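Probable transcriptional regulator (Pseudomonas aeruginosa, PDB 2ESN) probably regulates transcription as a LysR-type factor, binding DNA through a helix-turn-helix domain and a small effector through a periplasmic-binding-protein-like domain. Local coordinates at residues C[256-261]-C[266-271]; C[103-108]-C[295-300]; C[16-21]-C[75-80]; C[193-198]-C[223-228]. All blocks are in the same frame, centred on the assembly; numbering follows the deposited sequence.

Contact 1: residues C[256-261]-C[266-271]; sequences AARALA and LALYPA
Ala257 and Ala261 of helix 254-264 face Leu266 and Leu268 of the strand that follows, the two axes 8.5 Å apart and running nearly antiparallel at 150°. This is a helix-turn-strand unit of the LysR effector-binding domain: a short turn brings the chain back, and strand 266-269 pairs antiparallel with strand 168-183 through Ala267 and Tyr269. Where the halves are nearest, Leu266 N donates to Ala261 O over 2.7 Å, in the carbonyl plane and on a lone pair, with an N-H...O angle of 159°; Arg184 adds a weak bond to the same oxygen. Leu266 and Leu268, alternate residues of the strand, both turn their CB toward the helix. The CD1 methyl of Leu266 lies 4.0 Å from Leu260 O and so packs against the helix backbone at Leu260 and Ala261. Its isobutyl group also reaches Val181 of strand 168-183 and Leu240 of helix 236-244, which places it in the core between helix and sheet. Leu268 divides its branches between two helical turns: CD1 rests 4.0 Å from Ala261 CB, while CD2 is 4.0 Å from Ala257 CB. Leu268 crosses Arg258 at about a right angle, and its CD2 touches the aliphatic root of that exposed side chain, 3.6 Å from Arg258 CG.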
loop_
_atom_site.group_PDB
_atom_site.type_symbol
_atom_site.label_atom_id
_atom_site.label_comp_id
_atom_site.label_asym_id
_atom_site.label_seq_id
_atom_site.Cartn_x
_atom_site.Cartn_y
_atom_site.Cartn_z
ATOM N N ALA C 256 7.060 -33.335 11.999
ATOM C CA ALA C 256 8.348 -32.603 11.967
ATOM C C ALA C 256 9.363 -33.053 13.061
ATOM O O ALA C 256 10.593 -33.208 12.822
ATOM C CB ALA C 256 8.105 -31.072 12.005
ATOM N N ALA C 257 8.858 -33.239 14.271
ATOM C CA ALA C 257 9.696 -33.626 15.374
ATOM C C ALA C 257 10.317 -35.005 15.083
ATOM O O ALA C 257 11.523 -35.223 15.336
ATOM C CB ALA C 257 8.840 -33.666 16.707
ATOM N N ARG C 258 9.514 -35.942 14.573
ATOM C CA ARG C 258 10.097 -37.245 14.136
ATOM C C ARG C 258 11.184 -37.142 13.096
ATOM O O ARG C 258 12.151 -37.855 13.194
ATOM C CB ARG C 258 9.038 -38.172 13.583
ATOM C CG ARG C 258 8.094 -38.677 14.625
ATOM C CD ARG C 258 7.040 -39.595 13.992
ATOM N NE ARG C 258 7.325 -40.955 14.432
ATOM C CZ ARG C 258 8.176 -41.803 13.842
ATOM N NH1 ARG C 258 8.361 -43.007 14.375
ATOM N NH2 ARG C 258 8.827 -41.467 12.713
ATOM N N ALA C 259 11.031 -36.273 12.101
ATOM C CA ALA C 259 12.080 -36.055 11.081
ATOM C C ALA C 259 13.392 -35.473 11.643
ATOM O O ALA C 259 14.505 -35.644 11.096
ATOM C CB ALA C 259 11.536 -35.132 10.000
ATOM N N LEU C 260 13.294 -34.720 12.729
ATOM C CA LEU C 260 14.503 -34.138 13.265
ATOM C C LEU C 260 14.993 -34.780 14.569
ATOM O O LEU C 260 15.952 -34.296 15.118
ATOM C CB LEU C 260 14.327 -32.603 13.417
ATOM C CG LEU C 260 14.364 -31.808 12.098
ATOM C CD1 LEU C 260 14.381 -30.269 12.368
ATOM C CD2 LEU C 260 15.604 -32.226 11.250
ATOM N N ALA C 261 14.330 -35.824 15.067
ATOM C CA ALA C 261 14.621 -36.377 16.411
ATOM C C ALA C 261 16.109 -36.703 16.549
ATOM O O ALA C 261 16.804 -36.328 17.540
ATOM C CB ALA C 261 13.730 -37.597 16.693
ATOM N N LEU C 266 16.658 -35.335 20.069
ATOM C CA LEU C 266 15.387 -35.089 20.821
ATOM C C LEU C 266 14.769 -36.311 21.352
ATOM O O LEU C 266 14.942 -37.341 20.734
ATOM C CB LEU C 266 14.312 -34.467 19.884
ATOM C CG LEU C 266 14.808 -33.263 19.078
ATOM C CD1 LEU C 266 13.704 -32.784 18.005
ATOM C CD2 LEU C 266 15.266 -32.131 20.009
ATOM N N ALA C 267 13.983 -36.152 22.430
ATOM C CA ALA C 267 12.943 -37.072 22.868
ATOM C C ALA C 267 11.519 -36.515 22.562
ATOM O O ALA C 267 11.258 -35.302 22.661
ATOM C CB ALA C 267 13.091 -37.293 24.344
ATOM N N LEU C 268 10.613 -37.381 22.177
ATOM C CA LEU C 268 9.262 -36.991 21.842
ATOM C C LEU C 268 8.384 -37.688 22.848
ATOM O O LEU C 268 8.574 -38.887 23.079
ATOM C CB LEU C 268 8.885 -37.522 20.455
ATOM C CG LEU C 268 9.311 -36.711 19.209
ATOM C CD1 LEU C 268 10.801 -36.467 19.169
ATOM C CD2 LEU C 268 8.848 -37.437 17.883
ATOM N N TYR C 269 7.430 -36.938 23.415
ATOM C CA TYR C 269 6.518 -37.425 24.458
ATOM C C TYR C 269 5.093 -37.012 24.149
ATOM O O TYR C 269 4.858 -35.977 23.526
ATOM C CB TYR C 269 6.818 -36.740 25.772
ATOM C CG TYR C 269 8.206 -36.998 26.279
ATOM C CD1 TYR C 269 8.590 -38.287 26.690
ATOM C CD2 TYR C 269 9.142 -35.982 26.292
ATOM C CE1 TYR C 269 9.883 -38.510 27.163
ATOM C CE2 TYR C 269 10.407 -36.189 26.728
ATOM C CZ TYR C 269 10.788 -37.440 27.177
ATOM O OH TYR C 269 12.087 -37.642 27.667
ATOM N N PRO C 270 4.133 -37.813 24.610
ATOM C CA PRO C 270 2.736 -37.354 24.532
ATOM C C PRO C 270 2.557 -36.102 25.382
ATOM O O PRO C 270 3.245 -35.933 26.376
ATOM C CB PRO C 270 1.939 -38.542 25.054
ATOM C CG PRO C 270 3.011 -39.385 25.859
ATOM C CD PRO C 270 4.299 -39.164 25.208
ATOM N N ALA C 271 1.687 -35.198 24.950
ATOM C CA ALA C 271 1.385 -34.048 25.754
ATOM C C ALA C 271 0.634 -34.491 27.010
ATOM O O ALA C 271 -0.259 -35.332 26.908
ATOM C CB ALA C 271 0.538 -33.058 24.967
#

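Contact 2: residues C[103-108]-C[295-300]; sequences FVFAAT and AWMIGQ
Met297 of helix 293-303 reaches between Phe103 and Phe105 of strand 102-107, and the contact is wholly apolar. Its CH-pi part is made by the terminal methyl: Met297 CE sits over one face of the Phe103 ring, 4.0 Å from the centroid and 14° off the normal, displaced toward the rim on the CG side. The sulfur stands farther off above that face, with Met297 SD 5.3 Å from the Phe103 centroid. A second Met-aromatic contact uses the other ring differently, for Met297 SD lies at the edge of Phe105, 5.5 Å from its centroid and 86° off the normal. Carbon packing completes the grip. Met297 CG meets Phe105 CZ at 3.9 Å near the ring plane, and Met297 CB is 4.0 Å from Phe103 CE2. The methionine leaves the helix with CG anti to the backbone N (chi1 -179°), then bends at chi2 and chi3, which folds the methyl back over Phe103. Beside it, Trp296 brings its six-membered ring to the far end of Phe103, with CE3 4.1 Å from Phe103 CZ; Gln300 CG lies over one face of the indole. Phe153 and Leu123 line the same buried layer. Helix 293-303 thus packs against the parallel strands 102-107 and 153-157, an alpha/beta arrangement typical of the first subdomain of the periplasmic-binding-protein-like effector domain of LysR regulators.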
loop_
_atom_site.group_PDB
_atom_site.type_symbol
_atom_site.label_atom_id
_atom_site.label_comp_id
_atom_site.label_asym_id
_atom_site.label_seq_id
_atom_site.Cartn_x
_atom_site.Cartn_y
_atom_site.Cartn_z
ATOM N N PHE C 103 3.044 -22.465 -9.868
ATOM C CA PHE C 103 2.077 -22.382 -8.799
ATOM C C PHE C 103 2.654 -21.628 -7.599
ATOM O O PHE C 103 3.802 -21.884 -7.188
ATOM C CB PHE C 103 1.582 -23.778 -8.411
ATOM C CG PHE C 103 0.811 -24.445 -9.501
ATOM C CD1 PHE C 103 1.476 -25.113 -10.540
ATOM C CD2 PHE C 103 -0.565 -24.374 -9.513
ATOM C CE1 PHE C 103 0.795 -25.691 -11.595
ATOM C CE2 PHE C 103 -1.282 -24.952 -10.519
ATOM C CZ PHE C 103 -0.618 -25.659 -11.557
ATOM N N VAL C 104 1.873 -20.681 -7.075
ATOM C CA VAL C 104 2.335 -19.802 -5.971
ATOM C C VAL C 104 1.535 -20.170 -4.734
ATOM O O VAL C 104 0.313 -20.179 -4.774
ATOM C CB VAL C 104 2.203 -18.280 -6.271
ATOM C CG1 VAL C 104 2.702 -17.392 -5.049
ATOM C CG2 VAL C 104 2.946 -17.908 -7.562
ATOM N N PHE C 105 2.242 -20.594 -3.684
ATOM C CA PHE C 105 1.593 -20.994 -2.452
ATOM C C PHE C 105 2.072 -20.065 -1.340
ATOM O O PHE C 105 3.220 -19.659 -1.337
ATOM C CB PHE C 105 1.987 -22.442 -2.023
ATOM C CG PHE C 105 1.399 -23.548 -2.858
ATOM C CD1 PHE C 105 0.450 -24.381 -2.317
ATOM C CD2 PHE C 105 1.877 -23.818 -4.136
ATOM C CE1 PHE C 105 -0.088 -25.471 -3.061
ATOM C CE2 PHE C 105 1.390 -24.949 -4.882
ATOM C CZ PHE C 105 0.380 -25.741 -4.331
ATOM N N ALA C 106 1.163 -19.762 -0.413
ATOM C CA ALA C 106 1.415 -19.012 0.803
ATOM C C ALA C 106 1.618 -20.105 1.767
ATOM O O ALA C 106 0.862 -21.075 1.785
ATOM C CB ALA C 106 0.181 -18.251 1.230
ATOM N N ALA C 107 2.651 -19.992 2.580
ATOM C CA ALA C 107 3.086 -21.224 3.303
ATOM C C ALA C 107 3.853 -20.853 4.525
ATOM O O ALA C 107 4.178 -19.650 4.708
ATOM C CB ALA C 107 3.966 -22.074 2.390
ATOM N N THR C 108 4.132 -21.864 5.359
ATOM C CA THR C 108 5.093 -21.666 6.434
ATOM C C THR C 108 6.304 -22.624 6.237
ATOM O O THR C 108 6.271 -23.443 5.333
ATOM C CB THR C 108 4.442 -21.930 7.792
ATOM O OG1 THR C 108 3.946 -23.263 7.818
ATOM C CG2 THR C 108 3.302 -20.934 8.044
ATOM N N ALA C 295 -7.694 -26.972 -10.600
ATOM C CA ALA C 295 -8.387 -28.256 -10.420
ATOM C C ALA C 295 -7.373 -29.428 -10.413
ATOM O O ALA C 295 -7.485 -30.328 -9.630
ATOM C CB ALA C 295 -9.477 -28.464 -11.555
ATOM N N TRP C 296 -6.375 -29.389 -11.291
ATOM C CA TRP C 296 -5.355 -30.461 -11.300
ATOM C C TRP C 296 -4.570 -30.504 -9.959
ATOM O O TRP C 296 -4.425 -31.586 -9.313
ATOM C CB TRP C 296 -4.452 -30.249 -12.480
ATOM C CG TRP C 296 -3.259 -31.157 -12.531
ATOM C CD1 TRP C 296 -3.225 -32.427 -13.005
ATOM C CD2 TRP C 296 -1.919 -30.836 -12.126
ATOM N NE1 TRP C 296 -1.952 -32.919 -12.923
ATOM C CE2 TRP C 296 -1.137 -31.983 -12.347
ATOM C CE3 TRP C 296 -1.319 -29.701 -11.544
ATOM C CZ2 TRP C 296 0.230 -32.032 -12.069
ATOM C CZ3 TRP C 296 0.081 -29.749 -11.253
ATOM C CH2 TRP C 296 0.823 -30.920 -11.519
ATOM N N MET C 297 -4.098 -29.324 -9.528
ATOM C CA MET C 297 -3.275 -29.249 -8.339
ATOM C C MET C 297 -4.093 -29.688 -7.148
ATOM O O MET C 297 -3.597 -30.409 -6.252
ATOM C CB MET C 297 -2.657 -27.870 -8.146
ATOM C CG MET C 297 -1.742 -27.805 -6.867
ATOM S SD MET C 297 -0.314 -28.895 -6.872
ATOM C CE MET C 297 0.659 -28.018 -7.895
ATOM N N ILE C 298 -5.369 -29.293 -7.117
ATOM C CA ILE C 298 -6.249 -29.781 -6.064
ATOM C C ILE C 298 -6.306 -31.323 -6.061
ATOM O O ILE C 298 -6.149 -31.955 -5.030
ATOM C CB ILE C 298 -7.654 -29.210 -6.170
ATOM C CG1 ILE C 298 -7.683 -27.751 -5.710
ATOM C CG2 ILE C 298 -8.586 -29.959 -5.255
ATOM C CD1 ILE C 298 -8.936 -26.996 -6.195
ATOM N N GLY C 299 -6.515 -31.935 -7.228
ATOM C CA GLY C 299 -6.494 -33.403 -7.307
ATOM C C GLY C 299 -5.137 -34.051 -6.991
ATOM O O GLY C 299 -5.089 -35.184 -6.497
ATOM N N GLN C 300 -4.039 -33.343 -7.290
ATOM C CA GLN C 300 -2.709 -33.855 -6.979
ATOM C C GLN C 300 -2.557 -34.165 -5.493
ATOM O O GLN C 300 -2.144 -35.277 -5.147
ATOM C CB GLN C 300 -1.579 -32.935 -7.473
ATOM C CG GLN C 300 -1.335 -33.030 -8.945
ATOM C CD GLN C 300 -1.075 -34.477 -9.436
ATOM O OE1 GLN C 300 -0.025 -35.053 -9.154
ATOM N NE2 GLN C 300 -2.035 -35.052 -10.187
#

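Contact 3: residues C[16-21]-C[75-80]; sequences LVFDAL and AAVAAA
Val77 points its two methyls at neighbouring residues of helix 15-24, one at Phe18 and one at Asp19. Its CG1, anti to the backbone N (chi1 -179°), extends past the aspartate and meets Asp19 CB at 3.8 Å; the two side chains slide by each other in opposite directions. The other branch, CG2, approaches the Phe18 ring at an oblique angle, 4.1 Å from CD1. Asp19 therefore offers its methylene to the valine, while one carboxylate oxygen, OD2, comes beside Ala78, 4.0 Å from its CA and 4.1 Å from its CB. These are van der Waals contacts; the charge is met within its own helix, where Asp19 OD1 forms a salt bridge with Arg23. Small alanines on either side of Val77 leave this valine as the main projection toward helix 15-24, and the short segments cross steeply, at 110°, with axes 9.8 Å apart. Helix 68-87 also meets another copy: Val77 and Ala80 pack on Leu84 of the third subunit, consistent with the linker-helix dimerisation of this family. Within the chain, the contact joins the helix-turn-helix domain to the linker helix of LysR regulators, with Phe18 lying among Ala70 and Ala74 of the long helix 68-87 and Leu48 of helix 38-52.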
loop_
_atom_site.group_PDB
_atom_site.type_symbol
_atom_site.label_atom_id
_atom_site.label_comp_id
_atom_site.label_asym_id
_atom_site.label_seq_id
_atom_site.Cartn_x
_atom_site.Cartn_y
_atom_site.Cartn_z
ATOM N N LEU C 16 2.031 -9.481 -35.617
ATOM C CA LEU C 16 2.587 -10.845 -35.398
ATOM C C LEU C 16 3.452 -11.275 -36.548
ATOM O O LEU C 16 4.274 -12.174 -36.351
ATOM C CB LEU C 16 1.526 -11.944 -35.296
ATOM C CG LEU C 16 0.535 -11.654 -34.192
ATOM C CD1 LEU C 16 -0.613 -12.550 -34.459
ATOM C CD2 LEU C 16 1.265 -11.995 -32.905
ATOM N N VAL C 17 3.181 -10.732 -37.761
ATOM C CA VAL C 17 3.965 -11.066 -38.977
ATOM C C VAL C 17 5.294 -10.341 -38.861
ATOM O O VAL C 17 6.376 -10.929 -39.022
ATOM C CB VAL C 17 3.170 -10.662 -40.300
ATOM C CG1 VAL C 17 4.022 -10.784 -41.495
ATOM C CG2 VAL C 17 1.940 -11.540 -40.482
ATOM N N PHE C 18 5.228 -9.056 -38.515
ATOM C CA PHE C 18 6.409 -8.294 -38.181
ATOM C C PHE C 18 7.298 -9.035 -37.158
ATOM O O PHE C 18 8.497 -9.151 -37.357
ATOM C CB PHE C 18 6.093 -6.914 -37.614
ATOM C CG PHE C 18 7.329 -6.077 -37.362
ATOM C CD1 PHE C 18 7.914 -6.022 -36.122
ATOM C CD2 PHE C 18 7.951 -5.374 -38.408
ATOM C CE1 PHE C 18 9.107 -5.239 -35.896
ATOM C CE2 PHE C 18 9.132 -4.580 -38.174
ATOM C CZ PHE C 18 9.681 -4.530 -36.908
ATOM N N ASP C 19 6.714 -9.426 -36.032
ATOM C CA ASP C 19 7.472 -10.045 -34.963
ATOM C C ASP C 19 8.121 -11.423 -35.392
ATOM O O ASP C 19 9.292 -11.666 -35.112
ATOM C CB ASP C 19 6.555 -10.251 -33.772
ATOM C CG ASP C 19 7.293 -10.868 -32.552
ATOM O OD1 ASP C 19 7.108 -12.068 -32.282
ATOM O OD2 ASP C 19 8.023 -10.136 -31.868
ATOM N N ALA C 20 7.336 -12.287 -36.035
ATOM C CA ALA C 20 7.819 -13.556 -36.568
ATOM C C ALA C 20 8.964 -13.372 -37.592
ATOM O O ALA C 20 9.981 -14.107 -37.556
ATOM C CB ALA C 20 6.709 -14.267 -37.168
ATOM N N LEU C 21 8.832 -12.375 -38.477
ATOM C CA LEU C 21 9.826 -12.132 -39.497
ATOM C C LEU C 21 11.079 -11.561 -38.831
ATOM O O LEU C 21 12.191 -11.836 -39.286
ATOM C CB LEU C 21 9.338 -11.135 -40.600
ATOM C CG LEU C 21 9.745 -11.299 -42.086
ATOM C CD1 LEU C 21 9.715 -10.017 -43.012
ATOM C CD2 LEU C 21 10.968 -12.254 -42.364
ATOM N N ALA C 75 11.522 -4.314 -30.536
ATOM C CA ALA C 75 11.604 -4.514 -29.103
ATOM C C ALA C 75 10.232 -4.190 -28.440
ATOM O O ALA C 75 9.798 -4.908 -27.544
ATOM C CB ALA C 75 12.684 -3.625 -28.540
ATOM N N ALA C 76 9.650 -3.061 -28.844
ATOM C CA ALA C 76 8.277 -2.592 -28.515
ATOM C C ALA C 76 7.227 -3.656 -28.861
ATOM O O ALA C 76 6.460 -4.076 -28.019
ATOM C CB ALA C 76 8.033 -1.270 -29.340
ATOM N N VAL C 77 7.258 -4.185 -30.098
ATOM C CA VAL C 77 6.388 -5.342 -30.462
ATOM C C VAL C 77 6.617 -6.563 -29.601
ATOM O O VAL C 77 5.634 -7.239 -29.098
ATOM C CB VAL C 77 6.500 -5.689 -31.955
ATOM C CG1 VAL C 77 5.610 -6.840 -32.308
ATOM C CG2 VAL C 77 6.073 -4.498 -32.751
ATOM N N ALA C 78 7.902 -6.845 -29.351
ATOM C CA ALA C 78 8.195 -8.042 -28.522
ATOM C C ALA C 78 7.708 -7.859 -27.112
ATOM O O ALA C 78 7.181 -8.790 -26.506
ATOM C CB ALA C 78 9.674 -8.363 -28.533
ATOM N N ALA C 79 7.890 -6.669 -26.565
ATOM C CA ALA C 79 7.425 -6.422 -25.204
ATOM C C ALA C 79 5.873 -6.553 -25.132
ATOM O O ALA C 79 5.301 -7.232 -24.254
ATOM C CB ALA C 79 7.886 -5.041 -24.770
ATOM N N ALA C 80 5.208 -5.980 -26.135
ATOM C CA ALA C 80 3.761 -5.929 -26.169
ATOM C C ALA C 80 3.204 -7.356 -26.243
ATOM O O ALA C 80 2.308 -7.767 -25.438
ATOM C CB ALA C 80 3.334 -5.043 -27.379
#

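Contact 4: residues C[193-198]-C[223-228]; sequences PTLEGY and SGLRRE
Tyr198 OH is reached by two polar groups: Thr251 OG1 of strand 249-253, through a hydrogen bond, and Arg227 NH1 across the contact, through a weak one. The arginine bond spans 3.2 Å from NH1 to OH and is bent, its N-H...O angle only 132°. Ring and guanidinium planes lie just 16° apart, yet the side chains cross at a slant and the phenol oxygen approaches the guanidinium obliquely. Arg227 arrives there because CG starts between its backbone N and carbonyl carbon (chi1 59°) and the chain then runs extended to NE; on the way CD passes 3.7 Å from Tyr198 OH. A stronger partner lies outside the two segments, as Arg227 NE makes a salt bridge with Asp217 of helix 215-221. That bond probably fixes the rotation of the buried guanidinium and helps neutralise its charge. Nearer the surface, Leu195 and Leu225 meet tip to tip, their CD1 methyls 4.0 Å apart. The helix carrying Leu195 and Tyr198 is capped by Thr194 OG1, which accepts from Gly197 N at 3.1 Å. Across from it, Gly224 closes a Schellman motif at the end of helix 215-221. The contact joins the start of helix 195-199 to the connection between helix 215-221 and strand 228-233, in the alpha/beta, periplasmic-binding-protein-like fold of the LysR effector-binding domain.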
loop_
_atom_site.group_PDB
_atom_site.type_symbol
_atom_site.label_atom_id
_atom_site.label_comp_id
_atom_site.label_asym_id
_atom_site.label_seq_id
_atom_site.Cartn_x
_atom_site.Cartn_y
_atom_site.Cartn_z
ATOM N N PRO C 193 6.714 -35.807 30.465
ATOM C CA PRO C 193 6.436 -34.848 31.511
ATOM C C PRO C 193 4.942 -34.978 31.972
ATOM O O PRO C 193 4.068 -35.327 31.177
ATOM C CB PRO C 193 6.705 -33.501 30.854
ATOM C CG PRO C 193 6.542 -33.758 29.342
ATOM C CD PRO C 193 6.769 -35.223 29.107
ATOM N N THR C 194 4.689 -34.716 33.257
ATOM C CA THR C 194 3.327 -34.530 33.774
ATOM C C THR C 194 2.893 -33.118 33.426
ATOM O O THR C 194 3.730 -32.320 32.951
ATOM C CB THR C 194 3.322 -34.676 35.293
ATOM O OG1 THR C 194 4.226 -33.711 35.839
ATOM C CG2 THR C 194 3.783 -36.130 35.699
ATOM N N LEU C 195 1.626 -32.767 33.669
ATOM C CA LEU C 195 1.228 -31.344 33.532
ATOM C C LEU C 195 2.101 -30.304 34.269
ATOM O O LEU C 195 2.487 -29.280 33.665
ATOM C CB LEU C 195 -0.266 -31.145 33.852
ATOM C CG LEU C 195 -1.003 -29.873 33.465
ATOM C CD1 LEU C 195 -0.793 -29.503 32.000
ATOM C CD2 LEU C 195 -2.526 -30.093 33.745
ATOM N N GLU C 196 2.433 -30.545 35.552
ATOM C CA GLU C 196 3.192 -29.557 36.330
ATOM C C GLU C 196 4.629 -29.571 35.891
ATOM O O GLU C 196 5.320 -28.541 35.955
ATOM C CB GLU C 196 3.159 -29.808 37.880
ATOM C CG GLU C 196 1.815 -29.532 38.603
ATOM C CD GLU C 196 1.882 -29.493 40.193
ATOM O OE1 GLU C 196 0.792 -29.658 40.809
ATOM O OE2 GLU C 196 2.972 -29.263 40.826
ATOM N N GLY C 197 5.102 -30.754 35.518
ATOM C CA GLY C 197 6.500 -30.940 35.078
ATOM C C GLY C 197 6.694 -30.093 33.812
ATOM O O GLY C 197 7.632 -29.291 33.734
ATOM N N TYR C 198 5.725 -30.208 32.900
ATOM C CA TYR C 198 5.652 -29.392 31.717
ATOM C C TYR C 198 5.561 -27.926 32.071
ATOM O O TYR C 198 6.244 -27.141 31.454
ATOM C CB TYR C 198 4.420 -29.774 30.909
ATOM C CG TYR C 198 4.131 -28.975 29.634
ATOM C CD1 TYR C 198 4.637 -29.402 28.405
ATOM C CD2 TYR C 198 3.268 -27.846 29.646
ATOM C CE1 TYR C 198 4.347 -28.699 27.193
ATOM C CE2 TYR C 198 2.937 -27.148 28.425
ATOM C CZ TYR C 198 3.466 -27.606 27.204
ATOM O OH TYR C 198 3.181 -26.989 26.006
ATOM N N SER C 223 -8.082 -23.699 29.914
ATOM C CA SER C 223 -8.169 -24.600 31.055
ATOM C C SER C 223 -7.528 -23.868 32.187
ATOM O O SER C 223 -7.205 -24.471 33.198
ATOM C CB SER C 223 -7.456 -25.938 30.790
ATOM O OG SER C 223 -8.034 -26.643 29.693
ATOM N N GLY C 224 -7.327 -22.561 32.016
ATOM C CA GLY C 224 -6.708 -21.741 33.076
ATOM C C GLY C 224 -5.187 -21.834 33.214
ATOM O O GLY C 224 -4.597 -21.323 34.215
ATOM N N LEU C 225 -4.522 -22.436 32.203
ATOM C CA LEU C 225 -3.084 -22.781 32.310
ATOM C C LEU C 225 -2.237 -21.847 31.455
ATOM O O LEU C 225 -2.653 -21.424 30.363
ATOM C CB LEU C 225 -2.852 -24.237 31.900
ATOM C CG LEU C 225 -3.821 -25.368 32.354
ATOM C CD1 LEU C 225 -3.636 -26.700 31.600
ATOM C CD2 LEU C 225 -3.689 -25.586 33.847
ATOM N N ARG C 226 -1.056 -21.506 31.949
ATOM C CA ARG C 226 -0.151 -20.641 31.218
ATOM C C ARG C 226 1.258 -21.212 31.313
ATOM O O ARG C 226 1.648 -21.748 32.366
ATOM C CB ARG C 226 -0.205 -19.206 31.768
ATOM C CG ARG C 226 0.146 -19.103 33.253
ATOM C CD ARG C 226 0.850 -17.791 33.589
ATOM N NE ARG C 226 2.055 -17.649 32.778
ATOM C CZ ARG C 226 2.666 -16.494 32.495
ATOM N NH1 ARG C 226 2.185 -15.327 32.971
ATOM N NH2 ARG C 226 3.772 -16.521 31.725
ATOM N N ARG C 227 2.013 -21.133 30.214
ATOM C CA ARG C 227 3.398 -21.590 30.253
ATOM C C ARG C 227 4.340 -20.380 30.205
ATOM O O ARG C 227 3.920 -19.308 29.727
ATOM C CB ARG C 227 3.636 -22.668 29.169
ATOM C CG ARG C 227 3.360 -22.214 27.785
ATOM C CD ARG C 227 3.385 -23.342 26.755
ATOM N NE ARG C 227 3.028 -22.720 25.479
ATOM C CZ ARG C 227 3.197 -23.249 24.279
ATOM N NH1 ARG C 227 3.762 -24.470 24.122
ATOM N NH2 ARG C 227 2.764 -22.570 23.223
ATOM N N GLU C 228 5.557 -20.524 30.747
ATOM C CA GLU C 228 6.593 -19.481 30.711
ATOM C C GLU C 228 7.334 -19.589 29.410
ATOM O O GLU C 228 7.941 -20.611 29.155
ATOM C CB GLU C 228 7.640 -19.570 31.876
ATOM C CG GLU C 228 7.071 -19.459 33.273
ATOM C CD GLU C 228 6.320 -18.115 33.526
ATOM O OE1 GLU C 228 5.089 -18.118 33.907
ATOM O OE2 GLU C 228 6.974 -17.056 33.307
#

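Contacts 1, 2 and 4 all belong to the effector-binding domain, whereas contact 3 joins the DNA-binding helices to the linker helix, its centre about 58 Å from that of contact 1 and about 68 Å from that of contact 4, on the opposite side of the chain's centre from both. Contact 2 joins residues far apart in sequence, and the loop it closes encloses contacts 1 and 4. These two are neighbours, centres about 19 Å apart, and touch directly where Tyr269 CG meets Pro193 CD at 3.6 Å. Contacts 1 and 2 do not touch, although both reach the same mixed sheet. Helix 68-87 leads on to strand 102-107 of contact 2, its centre about 34 Å from that of contact 3.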